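Local structure of acetyltransferase (Agrobacterium tumefaciens, 2DXQ) at residues E85-L90 with V118-G123; E21-L26 with T65-I70; I6-A11 with R100-H105; F54-N59 with R96-T101. The protein is a putative acetyltransferase of the GNAT family and probably transfers an acetyl group from acetyl-CoA to an unassigned acceptor. All coordinates share one frame; numbering follows the deposited sequence.

Contact 1. Residues E85-L90 with V118-G123; sequences ENVVTL and VMLLTG
The flat carboxylate of Glu85 is turned toward the backbone of Leu121 and is held at both of its oxygens. OE1 is met on its anti side by the amide of Asn86, with Asn86 N 3.0 Å from Glu85 OE1 and 23° out of the carboxylate plane. OE2 faces the other strand. It lies 4.3 Å from Leu121 O, and two waters fill in. One water donates to Glu85 OE2 and to Leu121 O. The second donates weakly to Glu85 OE2 and accepts from Leu121 N, 2.8 Å from the water. A bend at chi2 (-65°) carries the acid across, although the CB of Glu85 points away. Beside this water bridge, Val87 CG2 touches Leu120 CD1 at 4.3 Å, and Tyr133 of helix 127-135 packs on both side chains.

Met119 still pairs by backbone with Ala82 and Ile84, but at Glu85 and Leu121 the link runs through the two waters and the Glu85 side chain. Asn86 has left-handed backbone angles. Glu85 pairs with Thr67 and Val88 with Thr65, one residue more than regular pairing allows, so the strand bulges here. A beta bulge beside two splaying parallel strands is the hallmark of the GNAT fold, where the resulting V-shaped opening receives acetyl-CoA in relatives.

Contact 2. Residues E21-L26 with T65-I70; sequences ELYQVL and TATLLI
One water is gripped by three hydroxyls, those of Tyr23, Thr65 and Thr67, and ties helix 16-26 to strand 61-71. It lies 2.8 Å from Tyr23 OH, at the edge of the phenol ring and in its plane. It donates to Thr65 OG1 at 2.9 Å and lies 2.7 Å from Thr67 OG1. Tyr23 OH and Thr67 OG1 are themselves 3.8 Å apart, so the water does the bridging. Thr65 OG1 has a second bond, to Phe54 O on the neighbouring strand.

The apolar part centres on the methyl of Thr65. With OG1 anti to the backbone N (chi1 -175°), CG2 is left between the N and the carbonyl carbon and is turned to the helix. Thr65 CG2 lies 3.8 Å from Leu22 CD1 and 3.9 Å from Tyr23 CE1, meeting the ring obliquely. The Tyr23 side chain crosses both threonines at about a right angle. The helix axis runs across the strand at 95°, 10.5 Å away. Ile53 packs on Tyr23, Thr65 and Thr67, and Thr75 of the second subunit also touches Tyr23. Ala66 and Leu68 point to the other face of the sheet, against helix 98-112.

All four touching residues are buried. Thr65 OG1 accepts from the water and bonds Phe54 O, so the water gives buried hydroxyls of helix and strand polar partners in an otherwise apolar interface.

Contact 3. Residues I6-A11 with R100-H105; sequences ISLRAA and RTVVRH. With PO4 (phosphate ion), chain C; PO4 (phosphate ion), chain F.
Two extended first torsions bring Leu8 and His105 together: Leu8 CG is anti to its backbone N (chi1 168°), and the imidazole of His105 is placed likewise (chi1 -175°). The strand residue thus reaches the helix, and its CD2 lies over one face of the ring. Leu8 CD2 is 3.8 Å from the centroid of the His105 ring, a CH-pi contact. The atom nearest to it is His105 ND1, at 3.5 Å. The other branch turns to the helix backbone, with Leu8 CD1 4.1 Å from Val102 CA. Thr101 CG2 closes the group, 3.9 Å from Leu8 CD2. The His105 ring also makes an edge-to-face contact with Phe54.

At the start of the helix the partners are ions. Arg100 N donates to O3 of the chain C phosphate at 2.9 Å and 160°, and the same O3 lies above one face of the Arg100 guanidinium, toward its rim. Arg100 NH1 bonds Ser135 OG. Thr101 OG1 is 3.1 Å from O1 of the chain F phosphate, and Gly97 O competes for its proton.

The chemistry is thus divided: dispersion and CH-pi contacts join edge strand 6-10 to helix 98-112, while polar groups of the helix's first turn hold phosphate ions, probably from the crystallisation liquor.

Contact 4. Residues F54-N59 with R96-T101; sequences FVATEN and RGYGRT. With PO4 (phosphate ion), chain C; PO4 (phosphate ion), chain F.
Tyr98 and Glu58 join strand 51-58 to the GNAT pyrophosphate-binding loop, the Arg/Gln-x-x-Gly-x-Gly/Ala motif whose glycines here are Gly97 and Gly99. The tight part lies between strand and ring. Tyr98 OH donates to Glu58 OE1 at 2.7 Å, using the anti lone pair of that oxygen. The carboxylate comes to the edge of the ring, near its plane, with the two flat groups turned 57° apart. An extended Glu58 chain (chi1 -174°) delivers it there, and Glu58 CG comes 3.2 Å from Tyr98 OH. The same OE1 forms a salt bridge with Arg93, so two groups hold it; both would probably favour the charged form of the acid. Farther in, Ala56 CB rests obliquely by the ring, 4.1 Å from Tyr98 CD1. Val63 and Ala64 of the next strand also pack on Tyr98.

The other side is looser. Arg96 is exposed, and several backbone N-H groups at the helix start point to an ion. Both phosphates probably come from the crystallisation liquor. The chain F ion is modelled too close to the Tyr98 ring, so its position there is doubtful. The chain C ion sits at the helix start, consistent with the place where the CoA pyrophosphate binds in relatives. Gly97 is the N-cap, with backbone angles that call for glycine. Gly97 N donates to O1 of that phosphate at 3.0 Å, and Gly99 N to its O4, also at 3.0 Å.

Contacts 1 and 2 are buried, each use one of the neighbouring strands 81-88 and 61-71, and touch the second subunit. Both rely on ordered water between polar groups, at a strand opening in contact 1 and under a helix in contact 2. Contacts 3 and 4 are partly buried and share helix 98-112, with Arg100 and Thr101 common to both. They set it against strands 6-10 and 51-58, by aliphatic and CH-pi packing in contact 3 and by a direct tyrosine-carboxylate bond in contact 4. Both also reach the phosphates. Helix 98-112 links the strands of contact 1, and Val87 CG1 packs on Val103 CG2 at 3.7 Å.

Contact 1. Residues E85-L90 with V118-G123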
loop_
_atom_site.group_PDB
_atom_site.type_symbol
_atom_site.label_atom_id
_atom_site.label_comp_id
_atom_site.label_asym_id
_atom_site.label_seq_id
_atom_site.Cartn_x
_atom_site.Cartn_y
_atom_site.Cartn_z
ATOM N N GLU A 85 -1.003 4.342 5.981
ATOM C CA GLU A 85 -1.070 3.235 6.929
ATOM C C GLU A 85 -0.720 3.657 8.348
ATOM O O GLU A 85 -0.173 4.732 8.573
ATOM C CB GLU A 85 -0.119 2.110 6.494
ATOM C CG GLU A 85 -0.806 1.040 5.616
ATOM C CD GLU A 85 -1.875 0.280 6.378
ATOM O OE1 GLU A 85 -1.924 0.405 7.627
ATOM O OE2 GLU A 85 -2.690 -0.422 5.739
ATOM N N ASN A 86 -1.061 2.786 9.292
ATOM C CA ASN A 86 -0.738 2.945 10.708
ATOM C C ASN A 86 -1.041 4.329 11.264
ATOM O O ASN A 86 -0.183 5.008 11.847
ATOM C CB ASN A 86 0.678 2.490 11.011
ATOM C CG ASN A 86 0.849 1.000 10.792
ATOM O OD1 ASN A 86 -0.069 0.213 11.066
ATOM N ND2 ASN A 86 2.001 0.607 10.283
ATOM N N VAL A 87 -2.293 4.720 11.082
ATOM C CA VAL A 87 -2.753 5.994 11.616
ATOM C C VAL A 87 -3.161 5.800 13.075
ATOM O O VAL A 87 -3.973 4.920 13.387
ATOM C CB VAL A 87 -3.964 6.487 10.807
ATOM C CG1 VAL A 87 -4.538 7.731 11.427
ATOM C CG2 VAL A 87 -3.550 6.745 9.360
ATOM N N VAL A 88 -2.612 6.626 13.966
ATOM C CA VAL A 88 -3.012 6.547 15.361
ATOM C C VAL A 88 -3.084 7.896 16.021
ATOM O O VAL A 88 -2.291 8.788 15.730
ATOM C CB VAL A 88 -2.189 5.497 16.199
ATOM C CG1 VAL A 88 -0.751 5.435 15.821
ATOM C CG2 VAL A 88 -2.373 5.653 17.711
ATOM N N THR A 89 -4.087 8.009 16.885
ATOM C CA THR A 89 -4.305 9.143 17.735
ATOM C C THR A 89 -4.550 8.612 19.147
ATOM O O THR A 89 -4.648 7.410 19.377
ATOM C CB THR A 89 -5.571 9.930 17.300
ATOM O OG1 THR A 89 -6.736 9.077 17.345
ATOM C CG2 THR A 89 -5.417 10.460 15.906
ATOM N N LEU A 90 -4.720 9.524 20.082
ATOM C CA LEU A 90 -4.826 9.142 21.476
ATOM C C LEU A 90 -6.227 9.331 22.022
ATOM O O LEU A 90 -6.866 10.352 21.691
ATOM C CB LEU A 90 -3.850 9.983 22.268
ATOM C CG LEU A 90 -2.375 9.802 21.877
ATOM C CD1 LEU A 90 -1.494 10.753 22.674
ATOM C CD2 LEU A 90 -1.918 8.369 22.078
ATOM N N VAL A 118 -4.896 8.361 -3.511
ATOM C CA VAL A 118 -4.375 7.913 -2.225
ATOM C C VAL A 118 -5.400 6.936 -1.649
ATOM O O VAL A 118 -6.576 7.256 -1.602
ATOM C CB VAL A 118 -4.150 9.101 -1.254
ATOM C CG1 VAL A 118 -3.561 8.598 0.073
ATOM C CG2 VAL A 118 -3.199 10.121 -1.884
HETATM N N MSE A 119 -4.939 5.771 -1.196
HETATM C CA MSE A 119 -5.840 4.728 -0.692
HETATM C C MSE A 119 -5.580 4.422 0.777
HETATM O O MSE A 119 -4.467 4.600 1.274
HETATM C CB MSE A 119 -5.654 3.446 -1.514
HETATM C CG MSE A 119 -6.134 3.595 -2.944
HETATM SE SE MSE A 119 -5.552 2.054 -4.001
HETATM C CE MSE A 119 -3.688 2.509 -4.117
ATOM N N LEU A 120 -6.593 3.898 1.455
ATOM C CA LEU A 120 -6.446 3.526 2.845
ATOM C C LEU A 120 -7.424 2.410 3.140
ATOM O O LEU A 120 -8.551 2.455 2.671
ATOM C CB LEU A 120 -6.721 4.741 3.745
ATOM C CG LEU A 120 -6.617 4.484 5.248
ATOM C CD1 LEU A 120 -6.016 5.688 5.969
ATOM C CD2 LEU A 120 -7.983 4.124 5.823
ATOM N N LEU A 121 -6.970 1.416 3.907
ATOM C CA LEU A 121 -7.798 0.306 4.340
ATOM C C LEU A 121 -7.855 0.276 5.850
ATOM O O LEU A 121 -6.821 0.336 6.521
ATOM C CB LEU A 121 -7.221 -1.030 3.842
ATOM C CG LEU A 121 -7.484 -1.370 2.381
ATOM C CD1 LEU A 121 -7.221 -2.863 2.144
ATOM C CD2 LEU A 121 -8.920 -1.046 2.034
ATOM N N THR A 122 -9.062 0.200 6.394
ATOM C CA THR A 122 -9.191 0.131 7.833
ATOM C C THR A 122 -10.037 -1.078 8.243
ATOM O O THR A 122 -10.930 -1.500 7.526
ATOM C CB THR A 122 -9.687 1.464 8.442
ATOM O OG1 THR A 122 -9.622 1.388 9.874
ATOM C CG2 THR A 122 -11.112 1.789 8.008
ATOM N N GLY A 123 -9.692 -1.677 9.366
ATOM C CA GLY A 123 -10.373 -2.905 9.782
ATOM C C GLY A 123 -11.221 -2.550 10.968
ATOM O O GLY A 123 -11.808 -3.428 11.629
HETATM O O HOH W 1 -4.173 1.366 4.278
HETATM O O HOH W 2 -4.694 -1.426 7.141
#

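Contact 2. Residues E21-L26 with T65-I70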
loop_
_atom_site.group_PDB
_atom_site.type_symbol
_atom_site.label_atom_id
_atom_site.label_comp_id
_atom_site.label_asym_id
_atom_site.label_seq_id
_atom_site.Cartn_x
_atom_site.Cartn_y
_atom_site.Cartn_z
ATOM N N GLU A 21 5.430 4.143 21.370
ATOM C CA GLU A 21 4.315 4.399 22.289
ATOM C C GLU A 21 2.984 4.552 21.564
ATOM O O GLU A 21 1.958 4.014 22.000
ATOM C CB GLU A 21 4.616 5.613 23.171
ATOM C CG GLU A 21 5.854 5.398 24.037
ATOM C CD GLU A 21 6.072 6.479 25.077
ATOM O OE1 GLU A 21 5.224 7.388 25.202
ATOM O OE2 GLU A 21 7.105 6.401 25.781
ATOM N N LEU A 22 3.001 5.259 20.439
ATOM C CA LEU A 22 1.795 5.403 19.619
ATOM C C LEU A 22 1.326 4.060 19.072
ATOM O O LEU A 22 0.149 3.755 19.104
ATOM C CB LEU A 22 2.027 6.402 18.478
ATOM C CG LEU A 22 2.145 7.872 18.899
ATOM C CD1 LEU A 22 2.561 8.731 17.705
ATOM C CD2 LEU A 22 0.799 8.370 19.471
ATOM N N TYR A 23 2.256 3.245 18.585
ATOM C CA TYR A 23 1.877 1.958 18.008
ATOM C C TYR A 23 1.399 0.970 19.072
ATOM O O TYR A 23 0.619 0.072 18.781
ATOM C CB TYR A 23 3.031 1.381 17.187
ATOM C CG TYR A 23 3.408 2.195 15.962
ATOM C CD1 TYR A 23 2.441 2.867 15.207
ATOM C CD2 TYR A 23 4.724 2.259 15.544
ATOM C CE1 TYR A 23 2.789 3.595 14.084
ATOM C CE2 TYR A 23 5.093 2.963 14.412
ATOM C CZ TYR A 23 4.124 3.638 13.688
ATOM O OH TYR A 23 4.493 4.334 12.569
ATOM N N GLN A 24 1.827 1.167 20.313
ATOM C CA GLN A 24 1.276 0.411 21.439
ATOM C C GLN A 24 -0.172 0.815 21.744
ATOM O O GLN A 24 -0.996 -0.032 22.117
ATOM C CB GLN A 24 2.199 0.527 22.661
ATOM C CG GLN A 24 3.469 -0.322 22.436
ATOM C CD GLN A 24 4.710 0.151 23.171
ATOM O OE1 GLN A 24 4.620 0.836 24.194
ATOM N NE2 GLN A 24 5.895 -0.243 22.657
ATOM N N VAL A 25 -0.483 2.098 21.561
ATOM C CA VAL A 25 -1.876 2.578 21.636
ATOM C C VAL A 25 -2.731 1.968 20.535
ATOM O O VAL A 25 -3.857 1.491 20.790
ATOM C CB VAL A 25 -1.950 4.135 21.587
ATOM C CG1 VAL A 25 -3.402 4.617 21.424
ATOM C CG2 VAL A 25 -1.319 4.726 22.844
ATOM N N LEU A 26 -2.197 1.981 19.316
ATOM C CA LEU A 26 -2.869 1.418 18.155
ATOM C C LEU A 26 -3.282 -0.034 18.416
ATOM O O LEU A 26 -4.458 -0.383 18.256
ATOM C CB LEU A 26 -1.986 1.525 16.909
ATOM C CG LEU A 26 -2.536 1.004 15.571
ATOM C CD1 LEU A 26 -3.841 1.724 15.221
ATOM C CD2 LEU A 26 -1.486 1.187 14.472
ATOM N N THR A 65 0.192 10.007 14.387
ATOM C CA THR A 65 1.087 9.600 13.307
ATOM C C THR A 65 0.288 8.987 12.167
ATOM O O THR A 65 -0.837 8.512 12.362
ATOM C CB THR A 65 2.175 8.602 13.811
ATOM O OG1 THR A 65 3.107 8.309 12.755
ATOM C CG2 THR A 65 1.560 7.316 14.277
ATOM N N ALA A 66 0.866 9.067 10.971
ATOM C CA ALA A 66 0.371 8.354 9.785
ATOM C C ALA A 66 1.583 8.101 8.907
ATOM O O ALA A 66 2.479 8.957 8.818
ATOM C CB ALA A 66 -0.640 9.208 9.042
ATOM N N THR A 67 1.591 6.954 8.228
ATOM C CA THR A 67 2.694 6.620 7.335
ATOM C C THR A 67 2.207 6.700 5.892
ATOM O O THR A 67 1.173 6.121 5.544
ATOM C CB THR A 67 3.227 5.211 7.633
ATOM O OG1 THR A 67 3.678 5.147 9.000
ATOM C CG2 THR A 67 4.366 4.821 6.650
ATOM N N LEU A 68 2.966 7.416 5.069
ATOM C CA LEU A 68 2.653 7.567 3.660
ATOM C C LEU A 68 3.563 6.662 2.850
ATOM O O LEU A 68 4.776 6.652 3.061
ATOM C CB LEU A 68 2.866 9.017 3.224
ATOM C CG LEU A 68 2.655 9.340 1.748
ATOM C CD1 LEU A 68 1.200 9.075 1.308
ATOM C CD2 LEU A 68 3.050 10.812 1.533
ATOM N N LEU A 69 2.970 5.925 1.914
ATOM C CA LEU A 69 3.733 5.050 1.020
ATOM C C LEU A 69 3.446 5.497 -0.408
ATOM O O LEU A 69 2.333 5.339 -0.901
ATOM C CB LEU A 69 3.313 3.585 1.203
ATOM C CG LEU A 69 3.197 3.057 2.641
ATOM C CD1 LEU A 69 2.528 1.689 2.654
ATOM C CD2 LEU A 69 4.586 2.991 3.287
ATOM N N ILE A 70 4.442 6.071 -1.063
ATOM C CA ILE A 70 4.288 6.515 -2.455
ATOM C C ILE A 70 4.946 5.470 -3.341
ATOM O O ILE A 70 6.087 5.066 -3.086
ATOM C CB ILE A 70 4.930 7.903 -2.707
ATOM C CG1 ILE A 70 4.212 8.981 -1.880
ATOM C CG2 ILE A 70 4.861 8.254 -4.206
ATOM C CD1 ILE A 70 4.952 10.357 -1.847
HETATM O O HOH W 3 2.530 5.886 11.362
#

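Contact 3. Residues I6-A11 with R100-H105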
loop_
_atom_site.group_PDB
_atom_site.type_symbol
_atom_site.label_atom_id
_atom_site.label_comp_id
_atom_site.label_asym_id
_atom_site.label_seq_id
_atom_site.Cartn_x
_atom_site.Cartn_y
_atom_site.Cartn_z
ATOM N N ILE A 6 3.020 23.226 19.063
ATOM C CA ILE A 6 2.371 22.241 18.194
ATOM C C ILE A 6 3.137 22.239 16.891
ATOM O O ILE A 6 3.377 23.301 16.298
ATOM C CB ILE A 6 0.870 22.560 17.938
ATOM C CG1 ILE A 6 0.060 22.433 19.233
ATOM C CG2 ILE A 6 0.277 21.615 16.850
ATOM C CD1 ILE A 6 -1.341 22.956 19.141
ATOM N N SER A 7 3.537 21.053 16.442
ATOM C CA SER A 7 4.211 20.956 15.169
ATOM C C SER A 7 3.789 19.713 14.382
ATOM O O SER A 7 3.057 18.861 14.884
ATOM C CB SER A 7 5.718 20.990 15.360
ATOM O OG SER A 7 6.342 21.134 14.109
ATOM N N LEU A 8 4.262 19.644 13.147
ATOM C CA LEU A 8 3.957 18.563 12.222
ATOM C C LEU A 8 5.220 18.405 11.388
ATOM O O LEU A 8 5.712 19.383 10.821
ATOM C CB LEU A 8 2.788 18.997 11.346
ATOM C CG LEU A 8 2.428 18.175 10.112
ATOM C CD1 LEU A 8 1.698 16.931 10.512
ATOM C CD2 LEU A 8 1.562 19.031 9.202
ATOM N N ARG A 9 5.745 17.185 11.312
ATOM C CA ARG A 9 6.977 16.923 10.569
ATOM C C ARG A 9 7.105 15.440 10.259
ATOM O O ARG A 9 6.361 14.628 10.801
ATOM C CB ARG A 9 8.185 17.375 11.381
ATOM C CG ARG A 9 8.226 16.820 12.788
ATOM C CD ARG A 9 9.498 17.265 13.519
ATOM N NE ARG A 9 9.533 16.741 14.884
ATOM C CZ ARG A 9 9.890 15.503 15.196
ATOM N NH1 ARG A 9 10.234 14.644 14.240
ATOM N NH2 ARG A 9 9.897 15.121 16.463
ATOM N N ALA A 10 8.050 15.106 9.388
ATOM C CA ALA A 10 8.446 13.728 9.191
ATOM C C ALA A 10 9.209 13.267 10.419
ATOM O O ALA A 10 9.921 14.062 11.064
ATOM C CB ALA A 10 9.322 13.579 7.936
ATOM N N ALA A 11 9.052 11.987 10.746
ATOM C CA ALA A 11 9.812 11.364 11.822
ATOM C C ALA A 11 11.257 11.164 11.395
ATOM O O ALA A 11 11.562 11.068 10.198
ATOM C CB ALA A 11 9.192 10.020 12.213
ATOM N N ARG A 100 -6.436 14.268 12.164
ATOM C CA ARG A 100 -6.822 14.914 10.912
ATOM C C ARG A 100 -5.636 15.675 10.315
ATOM O O ARG A 100 -5.403 15.612 9.107
ATOM C CB ARG A 100 -8.064 15.813 11.097
ATOM C CG ARG A 100 -8.800 16.218 9.783
ATOM C CD ARG A 100 -10.353 16.320 10.012
ATOM N NE ARG A 100 -10.520 16.684 11.380
ATOM C CZ ARG A 100 -11.218 16.097 12.335
ATOM N NH1 ARG A 100 -12.046 15.045 12.187
ATOM N NH2 ARG A 100 -11.088 16.677 13.491
ATOM N N THR A 101 -4.865 16.366 11.163
ATOM C CA THR A 101 -3.714 17.132 10.671
ATOM C C THR A 101 -2.724 16.212 9.961
ATOM O O THR A 101 -2.279 16.490 8.842
ATOM C CB THR A 101 -2.987 17.883 11.794
ATOM O OG1 THR A 101 -3.912 18.766 12.452
ATOM C CG2 THR A 101 -1.816 18.702 11.218
ATOM N N VAL A 102 -2.386 15.106 10.617
ATOM C CA VAL A 102 -1.361 14.227 10.067
ATOM C C VAL A 102 -1.829 13.450 8.807
ATOM O O VAL A 102 -1.072 13.276 7.841
ATOM C CB VAL A 102 -0.746 13.350 11.181
ATOM C CG1 VAL A 102 -1.689 12.242 11.635
ATOM C CG2 VAL A 102 0.579 12.795 10.747
ATOM N N VAL A 103 -3.085 13.031 8.804
ATOM C CA VAL A 103 -3.620 12.298 7.638
ATOM C C VAL A 103 -3.751 13.251 6.461
ATOM O O VAL A 103 -3.335 12.930 5.332
ATOM C CB VAL A 103 -4.966 11.608 7.948
ATOM C CG1 VAL A 103 -5.578 10.999 6.681
ATOM C CG2 VAL A 103 -4.776 10.524 9.055
ATOM N N ARG A 104 -4.313 14.431 6.713
ATOM C CA ARG A 104 -4.478 15.420 5.640
ATOM C C ARG A 104 -3.103 15.853 5.069
ATOM O O ARG A 104 -2.952 15.998 3.845
ATOM C CB ARG A 104 -5.352 16.603 6.099
ATOM C CG ARG A 104 -6.828 16.232 6.201
ATOM C CD ARG A 104 -7.708 17.404 6.587
ATOM N NE ARG A 104 -7.849 18.318 5.454
ATOM C CZ ARG A 104 -8.871 18.338 4.602
ATOM N NH1 ARG A 104 -9.908 17.515 4.746
ATOM N NH2 ARG A 104 -8.863 19.222 3.610
ATOM N N HIS A 105 -2.097 15.975 5.932
ATOM C CA HIS A 105 -0.742 16.309 5.484
ATOM C C HIS A 105 -0.174 15.222 4.579
ATOM O O HIS A 105 0.410 15.507 3.530
ATOM C CB HIS A 105 0.207 16.565 6.652
ATOM C CG HIS A 105 1.565 17.027 6.227
ATOM N ND1 HIS A 105 1.819 18.318 5.812
ATOM C CD2 HIS A 105 2.750 16.370 6.165
ATOM C CE1 HIS A 105 3.103 18.434 5.507
ATOM N NE2 HIS A 105 3.691 17.267 5.714
HETATM P P PO4 C . -8.491 13.612 15.733
HETATM O O1 PO4 C . -9.275 14.449 16.706
HETATM O O2 PO4 C . -9.436 12.452 15.353
HETATM O O3 PO4 C . -8.195 14.402 14.488
HETATM O O4 PO4 C . -7.272 13.018 16.350
HETATM P P PO4 F . -4.179 20.787 16.152
HETATM O O1 PO4 F . -3.252 20.116 15.151
HETATM O O2 PO4 F . -3.968 22.292 16.143
HETATM O O3 PO4 F . -5.607 20.450 15.814
HETATM O O4 PO4 F . -3.916 20.299 17.555
#

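Contact 4. Residues F54-N59 with R96-T101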
loop_
_atom_site.group_PDB
_atom_site.type_symbol
_atom_site.label_atom_id
_atom_site.label_comp_id
_atom_site.label_asym_id
_atom_site.label_seq_id
_atom_site.Cartn_x
_atom_site.Cartn_y
_atom_site.Cartn_z
ATOM N N PHE A 54 4.848 10.460 9.264
ATOM C CA PHE A 54 4.588 11.809 9.743
ATOM C C PHE A 54 4.116 11.762 11.182
ATOM O O PHE A 54 3.415 10.831 11.553
ATOM C CB PHE A 54 3.539 12.489 8.876
ATOM C CG PHE A 54 4.033 12.815 7.503
ATOM C CD1 PHE A 54 4.983 13.824 7.321
ATOM C CD2 PHE A 54 3.580 12.097 6.400
ATOM C CE1 PHE A 54 5.465 14.130 6.035
ATOM C CE2 PHE A 54 4.052 12.388 5.122
ATOM C CZ PHE A 54 4.986 13.400 4.937
ATOM N N VAL A 55 4.516 12.757 11.980
ATOM C CA VAL A 55 4.041 12.908 13.355
ATOM C C VAL A 55 3.495 14.319 13.599
ATOM O O VAL A 55 4.022 15.289 13.068
ATOM C CB VAL A 55 5.141 12.597 14.423
ATOM C CG1 VAL A 55 5.434 11.102 14.489
ATOM C CG2 VAL A 55 6.449 13.378 14.149
ATOM N N ALA A 56 2.423 14.420 14.382
ATOM C CA ALA A 56 2.036 15.693 14.975
ATOM C C ALA A 56 2.609 15.665 16.373
ATOM O O ALA A 56 2.581 14.620 17.044
ATOM C CB ALA A 56 0.502 15.836 15.031
ATOM N N THR A 57 3.174 16.787 16.802
ATOM C CA THR A 57 3.804 16.824 18.112
ATOM C C THR A 57 3.157 17.910 18.943
ATOM O O THR A 57 2.697 18.913 18.404
ATOM C CB THR A 57 5.339 17.088 18.055
ATOM O OG1 THR A 57 5.569 18.351 17.426
ATOM C CG2 THR A 57 6.082 15.984 17.285
ATOM N N GLU A 58 3.100 17.669 20.249
ATOM C CA GLU A 58 2.595 18.640 21.208
ATOM C C GLU A 58 3.664 18.774 22.300
ATOM O O GLU A 58 3.997 17.777 22.958
ATOM C CB GLU A 58 1.279 18.102 21.776
ATOM C CG GLU A 58 0.495 19.045 22.709
ATOM C CD GLU A 58 -0.509 18.289 23.537
ATOM O OE1 GLU A 58 -1.672 18.154 23.097
ATOM O OE2 GLU A 58 -0.142 17.793 24.634
ATOM N N ASN A 59 4.218 19.980 22.477
ATOM C CA ASN A 59 5.373 20.173 23.381
ATOM C C ASN A 59 6.488 19.171 23.059
ATOM O O ASN A 59 7.136 18.636 23.968
ATOM C CB ASN A 59 4.966 20.014 24.851
ATOM C CG ASN A 59 3.732 20.801 25.204
ATOM O OD1 ASN A 59 2.744 20.248 25.698
ATOM N ND2 ASN A 59 3.772 22.087 24.935
ATOM N N ARG A 96 -9.179 16.660 19.216
ATOM C CA ARG A 96 -8.303 17.835 19.145
ATOM C C ARG A 96 -7.776 18.084 17.738
ATOM O O ARG A 96 -7.222 19.157 17.456
ATOM C CB ARG A 96 -7.146 17.749 20.151
ATOM C CG ARG A 96 -7.587 17.527 21.589
ATOM C CD ARG A 96 -8.415 18.705 22.117
ATOM N NE ARG A 96 -8.728 18.527 23.537
ATOM C CZ ARG A 96 -9.431 19.385 24.274
ATOM N NH1 ARG A 96 -9.916 20.500 23.732
ATOM N NH2 ARG A 96 -9.654 19.125 25.557
ATOM N N GLY A 97 -7.941 17.104 16.850
ATOM C CA GLY A 97 -7.604 17.327 15.454
ATOM C C GLY A 97 -6.245 16.834 14.980
ATOM O O GLY A 97 -5.951 16.928 13.793
ATOM N N TYR A 98 -5.433 16.291 15.891
ATOM C CA TYR A 98 -4.063 15.900 15.529
ATOM C C TYR A 98 -4.046 14.796 14.477
ATOM O O TYR A 98 -3.211 14.816 13.578
ATOM C CB TYR A 98 -3.292 15.409 16.755
ATOM C CG TYR A 98 -2.986 16.468 17.797
ATOM C CD1 TYR A 98 -2.278 17.621 17.469
ATOM C CD2 TYR A 98 -3.356 16.279 19.127
ATOM C CE1 TYR A 98 -1.956 18.583 18.451
ATOM C CE2 TYR A 98 -3.053 17.246 20.111
ATOM C CZ TYR A 98 -2.358 18.383 19.758
ATOM O OH TYR A 98 -2.041 19.313 20.739
ATOM N N GLY A 99 -4.941 13.816 14.615
ATOM C CA GLY A 99 -5.097 12.785 13.560
ATOM C C GLY A 99 -5.451 13.375 12.196
ATOM O O GLY A 99 -4.847 13.019 11.173
ATOM N N ARG A 100 -6.436 14.268 12.164
ATOM C CA ARG A 100 -6.822 14.914 10.912
ATOM C C ARG A 100 -5.636 15.675 10.315
ATOM O O ARG A 100 -5.403 15.612 9.107
ATOM C CB ARG A 100 -8.064 15.813 11.097
ATOM C CG ARG A 100 -8.800 16.218 9.783
ATOM C CD ARG A 100 -10.353 16.320 10.012
ATOM N NE ARG A 100 -10.520 16.684 11.380
ATOM C CZ ARG A 100 -11.218 16.097 12.335
ATOM N NH1 ARG A 100 -12.046 15.045 12.187
ATOM N NH2 ARG A 100 -11.088 16.677 13.491
ATOM N N THR A 101 -4.865 16.366 11.163
ATOM C CA THR A 101 -3.714 17.132 10.671
ATOM C C THR A 101 -2.724 16.212 9.961
ATOM O O THR A 101 -2.279 16.490 8.842
ATOM C CB THR A 101 -2.987 17.883 11.794
ATOM O OG1 THR A 101 -3.912 18.766 12.452
ATOM C CG2 THR A 101 -1.816 18.702 11.218
HETATM P P PO4 C . -8.491 13.612 15.733
HETATM O O1 PO4 C . -9.275 14.449 16.706
HETATM O O2 PO4 C . -9.436 12.452 15.353
HETATM O O3 PO4 C . -8.195 14.402 14.488
HETATM O O4 PO4 C . -7.272 13.018 16.350
HETATM P P PO4 F . -4.179 20.787 16.152
HETATM O O1 PO4 F . -3.252 20.116 15.151
HETATM O O2 PO4 F . -3.968 22.292 16.143
HETATM O O3 PO4 F . -5.607 20.450 15.814
HETATM O O4 PO4 F . -3.916 20.299 17.555
#